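Side-chain contacts in periplasmic binding protein/LacI transcriptional regulator (Brachyspira murdochii, PDB 4KQC), which probably binds a carbohydrate as the two-lobed solute-binding protein of an ABC transporter: residues P5-V10 with T282-A287; A109-R114 with Y274-Q279; A117-D122 with A300-K305; K129-A134 with G237-G242; P255-I260 with T306-P311. All coordinates share one frame; numbering follows the deposited sequence.

Interactions 1, 2 and 5 are buried, 3 and 4 only partly so. Interactions 1 and 2 share helix 273-288, packed against two strands of the first lobe's parallel sheet, without hydrogen bonds across. Interactions 2, 3 and 4 follow one route: the chain leaves the first sheet at residues 109-114 and runs into helix 113-133, which touches strand 301-303 in interaction 3 and a loop at its far end in interaction 4. Interaction 5 joins helix 254-261 to the turn after that strand by aliphatic groups and adjoins interaction 3 through Tyr-303. Interaction 4, its centre about 28 Å from the centre of the chain, differs in chemistry: a salt bridge and a bridging water work there.

Interaction 1. Residues P5-V10 with T282-A287; sequences PYIAVV and TLAYKA
Ile-7, on strand 6-10, lays both arms of its side chain against one turn of helix 273-288, meeting Ala-284 and Tyr-285. Nothing polar crosses between the segments, and the closest pair of CA atoms, those of Ile-7 and Ala-284, are 7.4 Å apart, close enough for a methyl group and a branched side chain to fill the space.

Along the helix, the first residue to take part is Ala-284, whose CB points at the strand. The short branch of Ile-7 faces it, with CG2 of Ile-7 4.0 Å from CB of Ala-284. The longer branch reaches the same methyl almost as closely and then moves on over the helix backbone, where CD1 of Ile-7 lies 3.8 Å from the carbonyl carbon C of Ala-284. At Tyr-285 the tip of the isoleucine settles against main chain: CD1 of Ile-7 is 3.6 Å from both N and CA of Tyr-285. CG1 lies beside the backbone N and anti to the carbonyl carbon (chi1 -72°), and the chain is extended beyond it, which carries CD1 out from the strand to this point. Of the tyrosine side chain, CB touches the same methyl at 4.0 Å (Tyr-285 CB to Ile-7 CD1), and the ring continues away from it.

Successive strand residues alternate between the faces of the parallel sheet. Ala-8 and Val-10 pack on helix 48-60, whereas Ile-7 faces helix 273-288, which also rests on strand 89-92 through Leu-283 and Ala-284 touching Ile-90. Backbone bonds from Ile-7 to Lys-36 and Ser-38 fix its strand beside strand 36-40.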
# COMPACT_ATOMS: atom_id res chain seq x y z
N PRO A 5 29.05 -10.00 11.81
CA PRO A 5 27.61 -10.00 11.76
C PRO A 5 27.08 -9.56 10.41
O PRO A 5 27.57 -8.60 9.82
CB PRO A 5 27.22 -9.06 12.87
CG PRO A 5 28.40 -9.11 13.85
CD PRO A 5 29.57 -9.31 13.00
N TYR A 6 26.12 -10.33 9.91
CA TYR A 6 25.62 -10.13 8.56
C TYR A 6 24.17 -10.57 8.45
O TYR A 6 23.82 -11.66 8.82
CB TYR A 6 26.44 -10.93 7.52
CG TYR A 6 25.92 -10.80 6.08
CD1 TYR A 6 26.25 -9.71 5.26
CD2 TYR A 6 25.14 -11.82 5.51
CE1 TYR A 6 25.76 -9.64 3.96
CE2 TYR A 6 24.65 -11.75 4.21
CZ TYR A 6 25.00 -10.67 3.44
OH TYR A 6 24.52 -10.61 2.16
N ILE A 7 23.35 -9.66 7.94
CA ILE A 7 21.92 -9.93 7.73
C ILE A 7 21.51 -9.61 6.30
O ILE A 7 21.88 -8.56 5.73
CB ILE A 7 21.07 -9.08 8.72
CG1 ILE A 7 21.21 -9.63 10.15
CG2 ILE A 7 19.58 -9.09 8.30
CD1 ILE A 7 20.58 -8.76 11.24
N ALA A 8 20.80 -10.53 5.68
CA ALA A 8 20.34 -10.38 4.31
C ALA A 8 18.99 -9.71 4.30
O ALA A 8 18.07 -10.14 5.03
CB ALA A 8 20.19 -11.74 3.67
N VAL A 9 18.89 -8.66 3.51
CA VAL A 9 17.63 -7.99 3.28
C VAL A 9 17.23 -8.09 1.81
O VAL A 9 17.94 -7.55 0.94
CB VAL A 9 17.65 -6.51 3.69
CG1 VAL A 9 16.29 -5.90 3.46
CG2 VAL A 9 18.07 -6.40 5.16
N VAL A 10 16.16 -8.84 1.51
CA VAL A 10 15.70 -9.04 0.15
C VAL A 10 14.44 -8.22 -0.03
O VAL A 10 13.43 -8.50 0.59
CB VAL A 10 15.50 -10.53 -0.13
CG1 VAL A 10 14.94 -10.71 -1.53
CG2 VAL A 10 16.80 -11.30 0.09
N THR A 282 15.98 -4.04 12.70
CA THR A 282 15.93 -4.23 14.13
C THR A 282 15.39 -5.59 14.55
O THR A 282 15.97 -6.22 15.40
CB THR A 282 15.11 -3.09 14.79
OG1 THR A 282 15.75 -1.84 14.48
CG2 THR A 282 15.06 -3.22 16.32
N LEU A 283 14.26 -5.99 14.01
CA LEU A 283 13.66 -7.28 14.31
C LEU A 283 14.65 -8.38 13.93
O LEU A 283 14.82 -9.36 14.65
CB LEU A 283 12.35 -7.46 13.52
CG LEU A 283 11.14 -6.68 13.99
CD1 LEU A 283 9.95 -6.83 13.03
CD2 LEU A 283 10.81 -7.19 15.36
N ALA A 284 15.27 -8.24 12.77
CA ALA A 284 16.16 -9.29 12.30
C ALA A 284 17.38 -9.46 13.18
O ALA A 284 17.76 -10.60 13.52
CB ALA A 284 16.54 -9.05 10.89
N TYR A 285 17.93 -8.35 13.60
CA TYR A 285 19.03 -8.31 14.51
C TYR A 285 18.66 -8.95 15.81
O TYR A 285 19.43 -9.82 16.33
CB TYR A 285 19.55 -6.88 14.65
CG TYR A 285 20.68 -6.82 15.65
CD1 TYR A 285 21.92 -7.21 15.28
CD2 TYR A 285 20.46 -6.38 16.94
CE1 TYR A 285 22.99 -7.19 16.15
CE2 TYR A 285 21.52 -6.35 17.85
CZ TYR A 285 22.77 -6.78 17.42
OH TYR A 285 23.90 -6.79 18.24
N LYS A 286 17.55 -8.54 16.39
CA LYS A 286 17.11 -9.12 17.70
C LYS A 286 16.89 -10.61 17.58
O LYS A 286 17.33 -11.41 18.46
CB LYS A 286 15.83 -8.45 18.20
CG LYS A 286 16.05 -6.98 18.60
CD LYS A 286 14.75 -6.36 19.07
CE LYS A 286 15.05 -5.05 19.77
NZ LYS A 286 13.85 -4.21 20.00
N ALA A 287 16.24 -11.04 16.48
CA ALA A 287 15.99 -12.48 16.26
C ALA A 287 17.32 -13.22 16.08
O ALA A 287 17.43 -14.37 16.54
CB ALA A 287 15.08 -12.69 15.07

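Interaction 2. Residues A109-R114 with Y274-Q279; sequences ASTDNR and YSIGFQ
Ala-109 and Thr-111 meet Ile-276 and Gln-279 on the first-lobe side of the hinge, where the two lobes of a periplasmic binding protein are joined by crossing chains. Strand 105-110 ends the first-lobe part of one crossing, which continues into helix 113-133 of the second lobe; helix 273-288 follows the return crossing from strand 267-270.

The backbones come near enough for their CA atoms, in Ala-109 and Ile-276, to lie 5.9 Å apart. CB of Ala-109 faces the helix and touches CB of Gln-279 at 3.9 Å. From there the glutamine turns aside: a bend at its second torsion (chi2 -61°) takes the amide away from the strand, and its side chain touches Ile-296 of the neighbouring strand. Ile-276 contributes both branches. Its CG2 rests at 4.1 Å from O of Ala-109, while CD1 reaches further along the chain to OG1 of Thr-111, at 3.8 Å. The two side chains cross obliquely. Asp-112 then caps helix 113-133 at the backbone N of Ala-115.

With no hydrogen bond between the segments, methyl and chain carbons meet each other (Ala-109 with Gln-279) and rest on a backbone and a hydroxyl oxygen. The fit therefore depends on shape, while the threonine hydroxyl finds its polar partner in OE1 of Gln-271, just before the helix; the packing holds helix 273-288 to a strand of its own lobe, next to the crossing.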
# COMPACT_ATOMS: atom_id res chain seq x y z
N ALA A 109 7.53 -6.38 10.10
CA ALA A 109 7.35 -4.93 10.25
C ALA A 109 6.62 -4.35 9.02
O ALA A 109 7.15 -4.42 7.92
CB ALA A 109 8.67 -4.26 10.41
N SER A 110 5.45 -3.75 9.21
CA SER A 110 4.66 -3.28 8.09
C SER A 110 3.61 -2.32 8.48
O SER A 110 3.27 -2.23 9.65
CB SER A 110 3.92 -4.45 7.45
OG SER A 110 2.98 -5.03 8.29
N THR A 111 3.07 -1.65 7.46
CA THR A 111 1.87 -0.86 7.61
C THR A 111 0.74 -1.85 7.92
O THR A 111 0.68 -2.95 7.34
CB THR A 111 1.62 -0.18 6.28
OG1 THR A 111 2.77 0.65 5.97
CG2 THR A 111 0.28 0.63 6.35
N ASP A 112 -0.21 -1.49 8.75
CA ASP A 112 -1.47 -2.23 8.84
C ASP A 112 -2.44 -1.74 7.71
O ASP A 112 -3.01 -0.64 7.77
CB ASP A 112 -2.04 -2.01 10.24
CG ASP A 112 -3.39 -2.67 10.47
OD1 ASP A 112 -4.13 -2.95 9.53
OD2 ASP A 112 -3.76 -2.79 11.67
N ASN A 113 -2.49 -2.49 6.63
CA ASN A 113 -3.30 -2.13 5.47
C ASN A 113 -4.75 -1.79 5.78
O ASN A 113 -5.27 -0.81 5.27
CB ASN A 113 -3.25 -3.22 4.42
CG ASN A 113 -1.96 -3.20 3.65
OD1 ASN A 113 -1.45 -2.11 3.26
ND2 ASN A 113 -1.43 -4.36 3.39
N ARG A 114 -5.39 -2.62 6.60
CA ARG A 114 -6.78 -2.42 6.90
C ARG A 114 -7.03 -1.10 7.66
O ARG A 114 -7.93 -0.32 7.31
CB ARG A 114 -7.38 -3.59 7.69
CG ARG A 114 -7.55 -4.81 6.80
CD ARG A 114 -7.80 -6.06 7.64
NE ARG A 114 -8.13 -7.20 6.76
CZ ARG A 114 -7.23 -7.89 6.04
NH1 ARG A 114 -5.91 -7.66 6.11
NH2 ARG A 114 -7.67 -8.86 5.26
N TYR A 274 10.85 4.66 5.83
CA TYR A 274 12.04 4.61 6.64
C TYR A 274 11.90 3.70 7.85
O TYR A 274 12.78 2.90 8.18
CB TYR A 274 12.42 6.00 7.08
CG TYR A 274 13.72 6.07 7.80
CD1 TYR A 274 13.78 5.82 9.18
CD2 TYR A 274 14.87 6.51 7.15
CE1 TYR A 274 15.00 5.96 9.87
CE2 TYR A 274 16.07 6.67 7.83
CZ TYR A 274 16.12 6.38 9.19
OH TYR A 274 17.31 6.49 9.95
N SER A 275 10.79 3.84 8.55
CA SER A 275 10.50 3.00 9.70
C SER A 275 10.34 1.54 9.35
O SER A 275 10.75 0.68 10.11
CB SER A 275 9.23 3.48 10.40
OG SER A 275 9.11 2.82 11.66
N ILE A 276 9.73 1.27 8.20
CA ILE A 276 9.62 -0.11 7.72
C ILE A 276 11.00 -0.70 7.61
O ILE A 276 11.27 -1.78 8.11
CB ILE A 276 8.86 -0.17 6.42
CG1 ILE A 276 7.38 0.16 6.67
CG2 ILE A 276 8.99 -1.51 5.76
CD1 ILE A 276 6.57 0.45 5.43
N GLY A 277 11.91 -0.01 6.99
CA GLY A 277 13.26 -0.55 6.86
C GLY A 277 14.02 -0.62 8.17
O GLY A 277 14.69 -1.59 8.47
N PHE A 278 13.90 0.41 8.99
CA PHE A 278 14.62 0.44 10.25
C PHE A 278 14.14 -0.71 11.15
O PHE A 278 14.96 -1.44 11.77
CB PHE A 278 14.43 1.80 10.92
CG PHE A 278 15.31 2.01 12.08
CD1 PHE A 278 15.01 1.48 13.31
CD2 PHE A 278 16.44 2.76 11.94
CE1 PHE A 278 15.82 1.68 14.40
CE2 PHE A 278 17.29 2.94 13.02
CZ PHE A 278 16.98 2.38 14.25
N GLN A 279 12.83 -0.87 11.22
CA GLN A 279 12.21 -1.89 12.10
C GLN A 279 12.47 -3.30 11.58
O GLN A 279 12.67 -4.21 12.39
CB GLN A 279 10.75 -1.63 12.34
CG GLN A 279 10.53 -0.35 13.16
CD GLN A 279 11.16 -0.39 14.55
OE1 GLN A 279 11.23 -1.45 15.17
NE2 GLN A 279 11.66 0.75 15.03

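Interaction 3. Residues A117-D122 with A300-K305; sequences AAIVAD and AKWYDK
Helix 113-133 and strand 301-303 approach most closely at Ile-119 and Trp-302, whose CA atoms are 7.2 Å apart; no backbone hydrogen bond passes between them, and side chains fill the gap. Ile-119 points at the strand and spreads over it. Its CG2 lies 4.1 Å from CB of Trp-302, and its CD1 reaches back to the carbonyl O of Ala-300 at 3.8 Å, an apolar methyl against a backbone oxygen. The isoleucine and the tryptophan lie alongside one another, pointing opposite ways. The indole runs across the helix, and Val-120, next to Ile-119, comes at the ring's edge, near its plane, with CG2 4.4 Å from CZ3 of Trp-302.

Strand 301-303 is the antiparallel edge strand of the second lobe's sheet, reached after the last crossing from the first lobe and paired with strand 267-270. Ile-119 and Val-120 also touch Val-269 of that neighbour, so helix 113-133 packs on both strands.

The far edge of the indole is tied down by its own segment. NE1 of Trp-302 donates to OD2 of Asp-304 at 3.0 Å, a moderately bent bond (145°) that meets the oxygen from above the carboxylate plane. With CG anti to the backbone N (chi1 176°), the ring stands up from the strand toward the helix, where Lys-123 adds a cation-pi contact. A bound nitrate, probably from the crystallisation liquor, lies about 3 Å from the side chain of Ile-119.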
# COMPACT_ATOMS: atom_id res chain seq x y z
N ALA A 117 -6.46 1.91 5.30
CA ALA A 117 -7.62 2.04 4.43
C ALA A 117 -8.85 2.58 5.14
O ALA A 117 -9.68 3.25 4.53
CB ALA A 117 -7.90 0.69 3.77
N ALA A 118 -8.97 2.26 6.42
CA ALA A 118 -10.01 2.80 7.25
C ALA A 118 -9.87 4.29 7.40
O ALA A 118 -10.90 4.96 7.54
CB ALA A 118 -10.07 2.10 8.59
N ILE A 119 -8.65 4.85 7.40
CA ILE A 119 -8.48 6.30 7.48
C ILE A 119 -9.15 6.90 6.23
O ILE A 119 -9.87 7.90 6.30
CB ILE A 119 -6.98 6.73 7.53
CG1 ILE A 119 -6.28 6.19 8.79
CG2 ILE A 119 -6.88 8.24 7.31
CD1 ILE A 119 -4.78 6.31 8.74
N VAL A 120 -8.93 6.26 5.08
CA VAL A 120 -9.46 6.79 3.85
C VAL A 120 -11.00 6.72 3.93
O VAL A 120 -11.68 7.63 3.52
CB VAL A 120 -8.90 6.05 2.59
CG1 VAL A 120 -9.49 6.64 1.31
CG2 VAL A 120 -7.38 6.20 2.53
N ALA A 121 -11.56 5.62 4.47
CA ALA A 121 -13.02 5.53 4.63
C ALA A 121 -13.54 6.64 5.52
O ALA A 121 -14.56 7.26 5.18
CB ALA A 121 -13.41 4.17 5.22
N ASP A 122 -12.82 6.92 6.58
CA ASP A 122 -13.29 8.02 7.51
C ASP A 122 -13.38 9.36 6.74
O ASP A 122 -14.39 10.09 6.82
CB ASP A 122 -12.32 8.23 8.68
CG ASP A 122 -12.23 7.06 9.63
OD1 ASP A 122 -13.18 6.27 9.77
OD2 ASP A 122 -11.14 6.91 10.25
N ALA A 300 0.26 4.58 9.29
CA ALA A 300 0.00 5.31 8.08
C ALA A 300 -0.57 6.65 8.45
O ALA A 300 -1.07 6.79 9.56
CB ALA A 300 -0.94 4.52 7.20
N LYS A 301 -0.41 7.64 7.57
CA LYS A 301 -0.82 9.01 7.86
C LYS A 301 -1.54 9.58 6.64
O LYS A 301 -1.13 9.31 5.47
CB LYS A 301 0.36 9.91 8.15
CG LYS A 301 1.05 9.71 9.49
CD LYS A 301 2.06 10.85 9.66
CE LYS A 301 2.76 10.85 11.00
NZ LYS A 301 1.78 10.69 12.09
N TRP A 302 -2.62 10.32 6.92
CA TRP A 302 -3.32 11.06 5.87
C TRP A 302 -2.47 12.24 5.45
O TRP A 302 -1.94 12.97 6.29
CB TRP A 302 -4.66 11.57 6.42
CG TRP A 302 -5.45 12.40 5.50
CD1 TRP A 302 -5.58 13.75 5.51
CD2 TRP A 302 -6.22 11.92 4.37
NE1 TRP A 302 -6.43 14.14 4.49
CE2 TRP A 302 -6.81 13.05 3.76
CE3 TRP A 302 -6.47 10.66 3.83
CZ2 TRP A 302 -7.68 12.95 2.67
CZ3 TRP A 302 -7.29 10.57 2.74
CH2 TRP A 302 -7.88 11.71 2.16
N TYR A 303 -2.46 12.50 4.16
CA TYR A 303 -1.84 13.70 3.59
C TYR A 303 -2.75 14.28 2.50
O TYR A 303 -3.51 13.55 1.81
CB TYR A 303 -0.43 13.47 3.17
CG TYR A 303 -0.26 12.74 1.86
CD1 TYR A 303 -0.30 11.36 1.84
CD2 TYR A 303 0.00 13.43 0.69
CE1 TYR A 303 -0.09 10.70 0.69
CE2 TYR A 303 0.19 12.75 -0.50
CZ TYR A 303 0.12 11.39 -0.48
OH TYR A 303 0.30 10.76 -1.68
N ASP A 304 -2.66 15.61 2.37
CA ASP A 304 -3.51 16.35 1.48
C ASP A 304 -2.82 17.67 1.19
O ASP A 304 -1.68 17.86 1.58
CB ASP A 304 -4.94 16.45 2.04
CG ASP A 304 -5.04 17.27 3.34
OD1 ASP A 304 -4.08 17.98 3.69
OD2 ASP A 304 -6.09 17.11 4.03
N LYS A 305 -3.53 18.58 0.55
CA LYS A 305 -2.91 19.85 0.14
C LYS A 305 -2.44 20.63 1.32
O LYS A 305 -1.43 21.34 1.22
CB LYS A 305 -3.90 20.70 -0.62
CG LYS A 305 -3.88 20.45 -2.09
CD LYS A 305 -4.58 21.58 -2.87
CE LYS A 305 -3.60 22.57 -3.49
NZ LYS A 305 -3.04 23.62 -2.60

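Interaction 4. Residues K129-A134 with G237-G242; sequences KTRIAA and GDAQDG
Arg-131 grips Asp-241 side-on, and the tight part of the contact is this paired salt bridge. NE gives its hydrogen to OD2 of Asp-241 at 2.9 Å (167°), and NH1 gives one to OD1 of the same carboxylate at 2.9 Å (157°), each oxygen using its syn lone pair. The two flat groups are nearly coplanar. A bend at the third torsion (chi3 72°) swings the guanidinium into line, while CB of Ala-239 touches NH1 of Arg-131 at its edge, 3.3 Å away. NH1 is further fixed by O of Asp-244, and OD1 of Asp-241 by N of Gly-243.

The looser side is bridged by water, which donates to OD2 of Asp-241 at 2.7 Å and to the backbone O of Arg-131 at 2.8 Å; Ala-134, beside the water, is exposed. A leucine in place of the arginine would probably leave the Asp-241 carboxylate without its charged mate and the turn freer to move.

The salt bridge joins the last turn of helix 113-133 to a type I turn, Ala-239 to Gly-242, in the loop leading to strand 246-250, with Leu-207, just before strand 208-211, packed against both Arg-131 and Asp-241.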
# COMPACT_ATOMS: atom_id res chain seq x y z
N LYS A 129 -21.12 12.28 3.28
CA LYS A 129 -22.31 11.90 4.06
C LYS A 129 -23.56 12.76 3.78
O LYS A 129 -24.67 12.21 3.68
CB LYS A 129 -22.01 11.76 5.55
CG LYS A 129 -21.71 13.05 6.22
CD LYS A 129 -21.14 12.73 7.58
CE LYS A 129 -21.02 13.98 8.42
NZ LYS A 129 -20.97 13.49 9.83
N THR A 130 -23.40 14.07 3.58
CA THR A 130 -24.58 14.89 3.22
C THR A 130 -25.09 14.57 1.82
O THR A 130 -26.30 14.42 1.56
CB THR A 130 -24.17 16.37 3.37
OG1 THR A 130 -23.83 16.58 4.76
CG2 THR A 130 -25.30 17.36 2.99
N ARG A 131 -24.13 14.39 0.90
CA ARG A 131 -24.43 14.00 -0.48
C ARG A 131 -25.13 12.65 -0.63
O ARG A 131 -26.09 12.50 -1.42
CB ARG A 131 -23.23 14.18 -1.41
CG ARG A 131 -22.95 15.65 -1.66
CD ARG A 131 -21.52 15.82 -2.16
NE ARG A 131 -21.41 15.32 -3.54
CZ ARG A 131 -20.30 15.29 -4.28
NH1 ARG A 131 -20.38 14.86 -5.52
NH2 ARG A 131 -19.11 15.66 -3.78
N ILE A 132 -24.71 11.67 0.14
CA ILE A 132 -25.33 10.35 0.14
C ILE A 132 -26.77 10.40 0.63
O ILE A 132 -27.60 9.69 0.11
CB ILE A 132 -24.52 9.36 1.00
CG1 ILE A 132 -23.20 9.03 0.30
CG2 ILE A 132 -25.31 8.06 1.25
CD1 ILE A 132 -22.13 8.43 1.22
N ALA A 133 -27.05 11.24 1.62
CA ALA A 133 -28.39 11.32 2.21
C ALA A 133 -29.47 11.71 1.20
O ALA A 133 -30.64 11.34 1.38
CB ALA A 133 -28.36 12.30 3.35
N ALA A 134 -29.09 12.42 0.14
CA ALA A 134 -29.95 12.70 -1.03
C ALA A 134 -30.38 11.53 -1.90
O ALA A 134 -31.30 11.69 -2.72
CB ALA A 134 -29.33 13.77 -1.91
N GLY A 237 -18.22 18.41 -11.73
CA GLY A 237 -19.53 18.15 -12.27
C GLY A 237 -19.76 16.73 -12.75
O GLY A 237 -20.82 16.45 -13.32
N ASP A 238 -18.81 15.82 -12.51
CA ASP A 238 -18.92 14.47 -13.07
C ASP A 238 -19.33 13.41 -12.09
O ASP A 238 -19.38 12.24 -12.45
CB ASP A 238 -17.65 14.00 -13.80
CG ASP A 238 -17.94 12.92 -14.85
OD1 ASP A 238 -19.02 12.95 -15.50
OD2 ASP A 238 -17.08 12.06 -15.11
N ALA A 239 -19.70 13.81 -10.89
CA ALA A 239 -20.23 12.87 -9.91
C ALA A 239 -21.68 12.56 -10.18
O ALA A 239 -22.37 13.28 -10.89
CB ALA A 239 -20.04 13.38 -8.50
N GLN A 240 -22.13 11.46 -9.60
CA GLN A 240 -23.44 10.93 -9.76
C GLN A 240 -24.59 11.94 -9.48
O GLN A 240 -25.63 11.89 -10.15
CB GLN A 240 -23.49 9.70 -8.84
CG GLN A 240 -24.58 8.76 -9.08
CD GLN A 240 -24.62 7.66 -8.06
OE1 GLN A 240 -23.73 7.55 -7.22
NE2 GLN A 240 -25.71 6.92 -8.05
N ASP A 241 -24.37 12.84 -8.53
CA ASP A 241 -25.28 13.92 -8.18
C ASP A 241 -25.00 15.25 -8.92
O ASP A 241 -25.58 16.27 -8.57
CB ASP A 241 -25.33 14.18 -6.68
CG ASP A 241 -23.98 14.56 -6.10
OD1 ASP A 241 -22.96 14.73 -6.84
OD2 ASP A 241 -23.91 14.71 -4.85
N GLY A 242 -24.16 15.21 -9.96
CA GLY A 242 -23.67 16.43 -10.63
C GLY A 242 -22.71 17.33 -9.91
O GLY A 242 -22.34 18.41 -10.42
O HOH W 1 -26.22 14.43 -3.41

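Interaction 5. Residues P255-I260 with T306-P311; sequences PQLDAI and TNIDDP
Ile-308 reaches from a turn toward helix 254-261 and ends between Leu-257 and Ile-260. At CB the chain is still far from the helix, 5.9 Å from CD2 of Leu-257, and merely divides. One branch, CG2, stays back near the turn. The other, CG1, leaves anti to the backbone N (chi1 -165°) and heads for the helix, coming to 4.5 Å from CD2 of Leu-257. A second extended torsion then places CD1 at the front of the side chain, where the real contact is made: CD1 of Ile-308 touches CD2 of Leu-257 at 3.8 Å and CG2 of Ile-260 at 4.3 Å. A single methyl thus fits against two residues one turn apart on the helix, with no hydrogen bond between the segments.

The leucine starts out across the line of approach, and its end turns nearer to meet the isoleucine; the two side chains run at a slant to one another. Both helix residues also pack on the Tyr-303 ring. Ile-308 itself sits inside a type I turn, Asn-307 to Asp-310, closed by a 3.0 Å bond from N of Asp-310 to O of Asn-307. The Asn-307 amide ties the turn back to Trp-302 and Asp-304, bonding O of the first and N of the second.

In this chain the helix face carrying Leu-257 and Ile-260 is covered by the turn that follows edge strand 301-303. Helix 254-261 is itself the connecting helix of a beta-alpha-beta crossover between parallel strands 246-250 and 267-270, a unit typical of a Rossmann-like lobe.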
# COMPACT_ATOMS: atom_id res chain seq x y z
N PRO A 255 3.05 11.28 -9.98
CA PRO A 255 1.73 11.62 -10.57
C PRO A 255 0.64 11.84 -9.52
O PRO A 255 -0.17 12.76 -9.66
CB PRO A 255 1.40 10.41 -11.45
CG PRO A 255 2.68 9.70 -11.65
CD PRO A 255 3.56 10.00 -10.45
N GLN A 256 0.61 10.98 -8.51
CA GLN A 256 -0.32 11.13 -7.42
C GLN A 256 -0.13 12.43 -6.65
O GLN A 256 -1.12 13.05 -6.21
CB GLN A 256 -0.27 9.90 -6.49
CG GLN A 256 -1.33 9.90 -5.41
CD GLN A 256 -1.62 8.54 -4.76
OE1 GLN A 256 -2.68 8.35 -4.13
NE2 GLN A 256 -0.68 7.57 -4.89
N LEU A 257 1.12 12.79 -6.35
CA LEU A 257 1.40 14.02 -5.59
C LEU A 257 0.93 15.20 -6.39
O LEU A 257 0.29 16.12 -5.88
CB LEU A 257 2.91 14.13 -5.33
CG LEU A 257 3.49 13.08 -4.37
CD1 LEU A 257 5.00 13.19 -4.21
CD2 LEU A 257 2.80 13.27 -3.05
N ASP A 258 1.26 15.24 -7.68
CA ASP A 258 0.80 16.36 -8.50
C ASP A 258 -0.74 16.42 -8.56
O ASP A 258 -1.31 17.53 -8.55
CB ASP A 258 1.33 16.19 -9.92
CG ASP A 258 2.81 16.48 -10.01
OD1 ASP A 258 3.39 17.05 -9.05
OD2 ASP A 258 3.38 16.13 -11.09
N ALA A 259 -1.40 15.25 -8.66
CA ALA A 259 -2.89 15.22 -8.68
C ALA A 259 -3.45 15.79 -7.39
O ALA A 259 -4.51 16.41 -7.40
CB ALA A 259 -3.42 13.84 -8.90
N ILE A 260 -2.82 15.49 -6.26
CA ILE A 260 -3.26 16.12 -4.96
C ILE A 260 -3.01 17.64 -4.99
O ILE A 260 -3.88 18.39 -4.67
CB ILE A 260 -2.59 15.46 -3.75
CG1 ILE A 260 -3.19 14.05 -3.60
CG2 ILE A 260 -2.81 16.28 -2.45
CD1 ILE A 260 -2.40 13.16 -2.72
N THR A 306 -3.12 20.48 2.44
CA THR A 306 -2.79 21.24 3.62
C THR A 306 -1.47 20.85 4.27
O THR A 306 -0.79 21.72 4.86
CB THR A 306 -3.91 21.14 4.66
OG1 THR A 306 -5.14 21.51 4.04
CG2 THR A 306 -3.63 22.06 5.87
N ASN A 307 -1.10 19.57 4.22
CA ASN A 307 0.11 19.16 4.94
C ASN A 307 1.17 18.51 4.08
O ASN A 307 2.20 18.04 4.59
CB ASN A 307 -0.22 18.23 6.11
CG ASN A 307 -0.76 16.88 5.68
OD1 ASN A 307 -1.02 16.68 4.50
ND2 ASN A 307 -0.87 15.94 6.62
N ILE A 308 0.94 18.48 2.77
CA ILE A 308 1.89 17.81 1.87
C ILE A 308 3.35 18.36 1.94
O ILE A 308 4.32 17.61 1.70
CB ILE A 308 1.37 17.85 0.41
CG1 ILE A 308 2.13 16.88 -0.51
CG2 ILE A 308 1.45 19.27 -0.16
CD1 ILE A 308 1.42 16.61 -1.83
N ASP A 309 3.50 19.65 2.26
CA ASP A 309 4.84 20.22 2.38
C ASP A 309 5.34 20.32 3.80
O ASP A 309 6.45 20.83 4.04
CB ASP A 309 4.89 21.60 1.73
CG ASP A 309 4.61 21.53 0.26
OD1 ASP A 309 5.28 20.72 -0.40
OD2 ASP A 309 3.78 22.33 -0.23
N ASP A 310 4.56 19.84 4.77
CA ASP A 310 5.10 19.78 6.13
C ASP A 310 6.31 18.84 6.14
O ASP A 310 6.23 17.70 5.63
CB ASP A 310 4.06 19.26 7.10
CG ASP A 310 2.92 20.19 7.28
OD1 ASP A 310 2.91 21.31 6.66
OD2 ASP A 310 2.02 19.77 8.05
N PRO A 311 7.43 19.26 6.74
CA PRO A 311 8.62 18.41 6.63
C PRO A 311 8.41 16.99 7.13
O PRO A 311 8.94 16.02 6.53
CB PRO A 311 9.66 19.19 7.49
CG PRO A 311 9.21 20.62 7.31
CD PRO A 311 7.73 20.56 7.36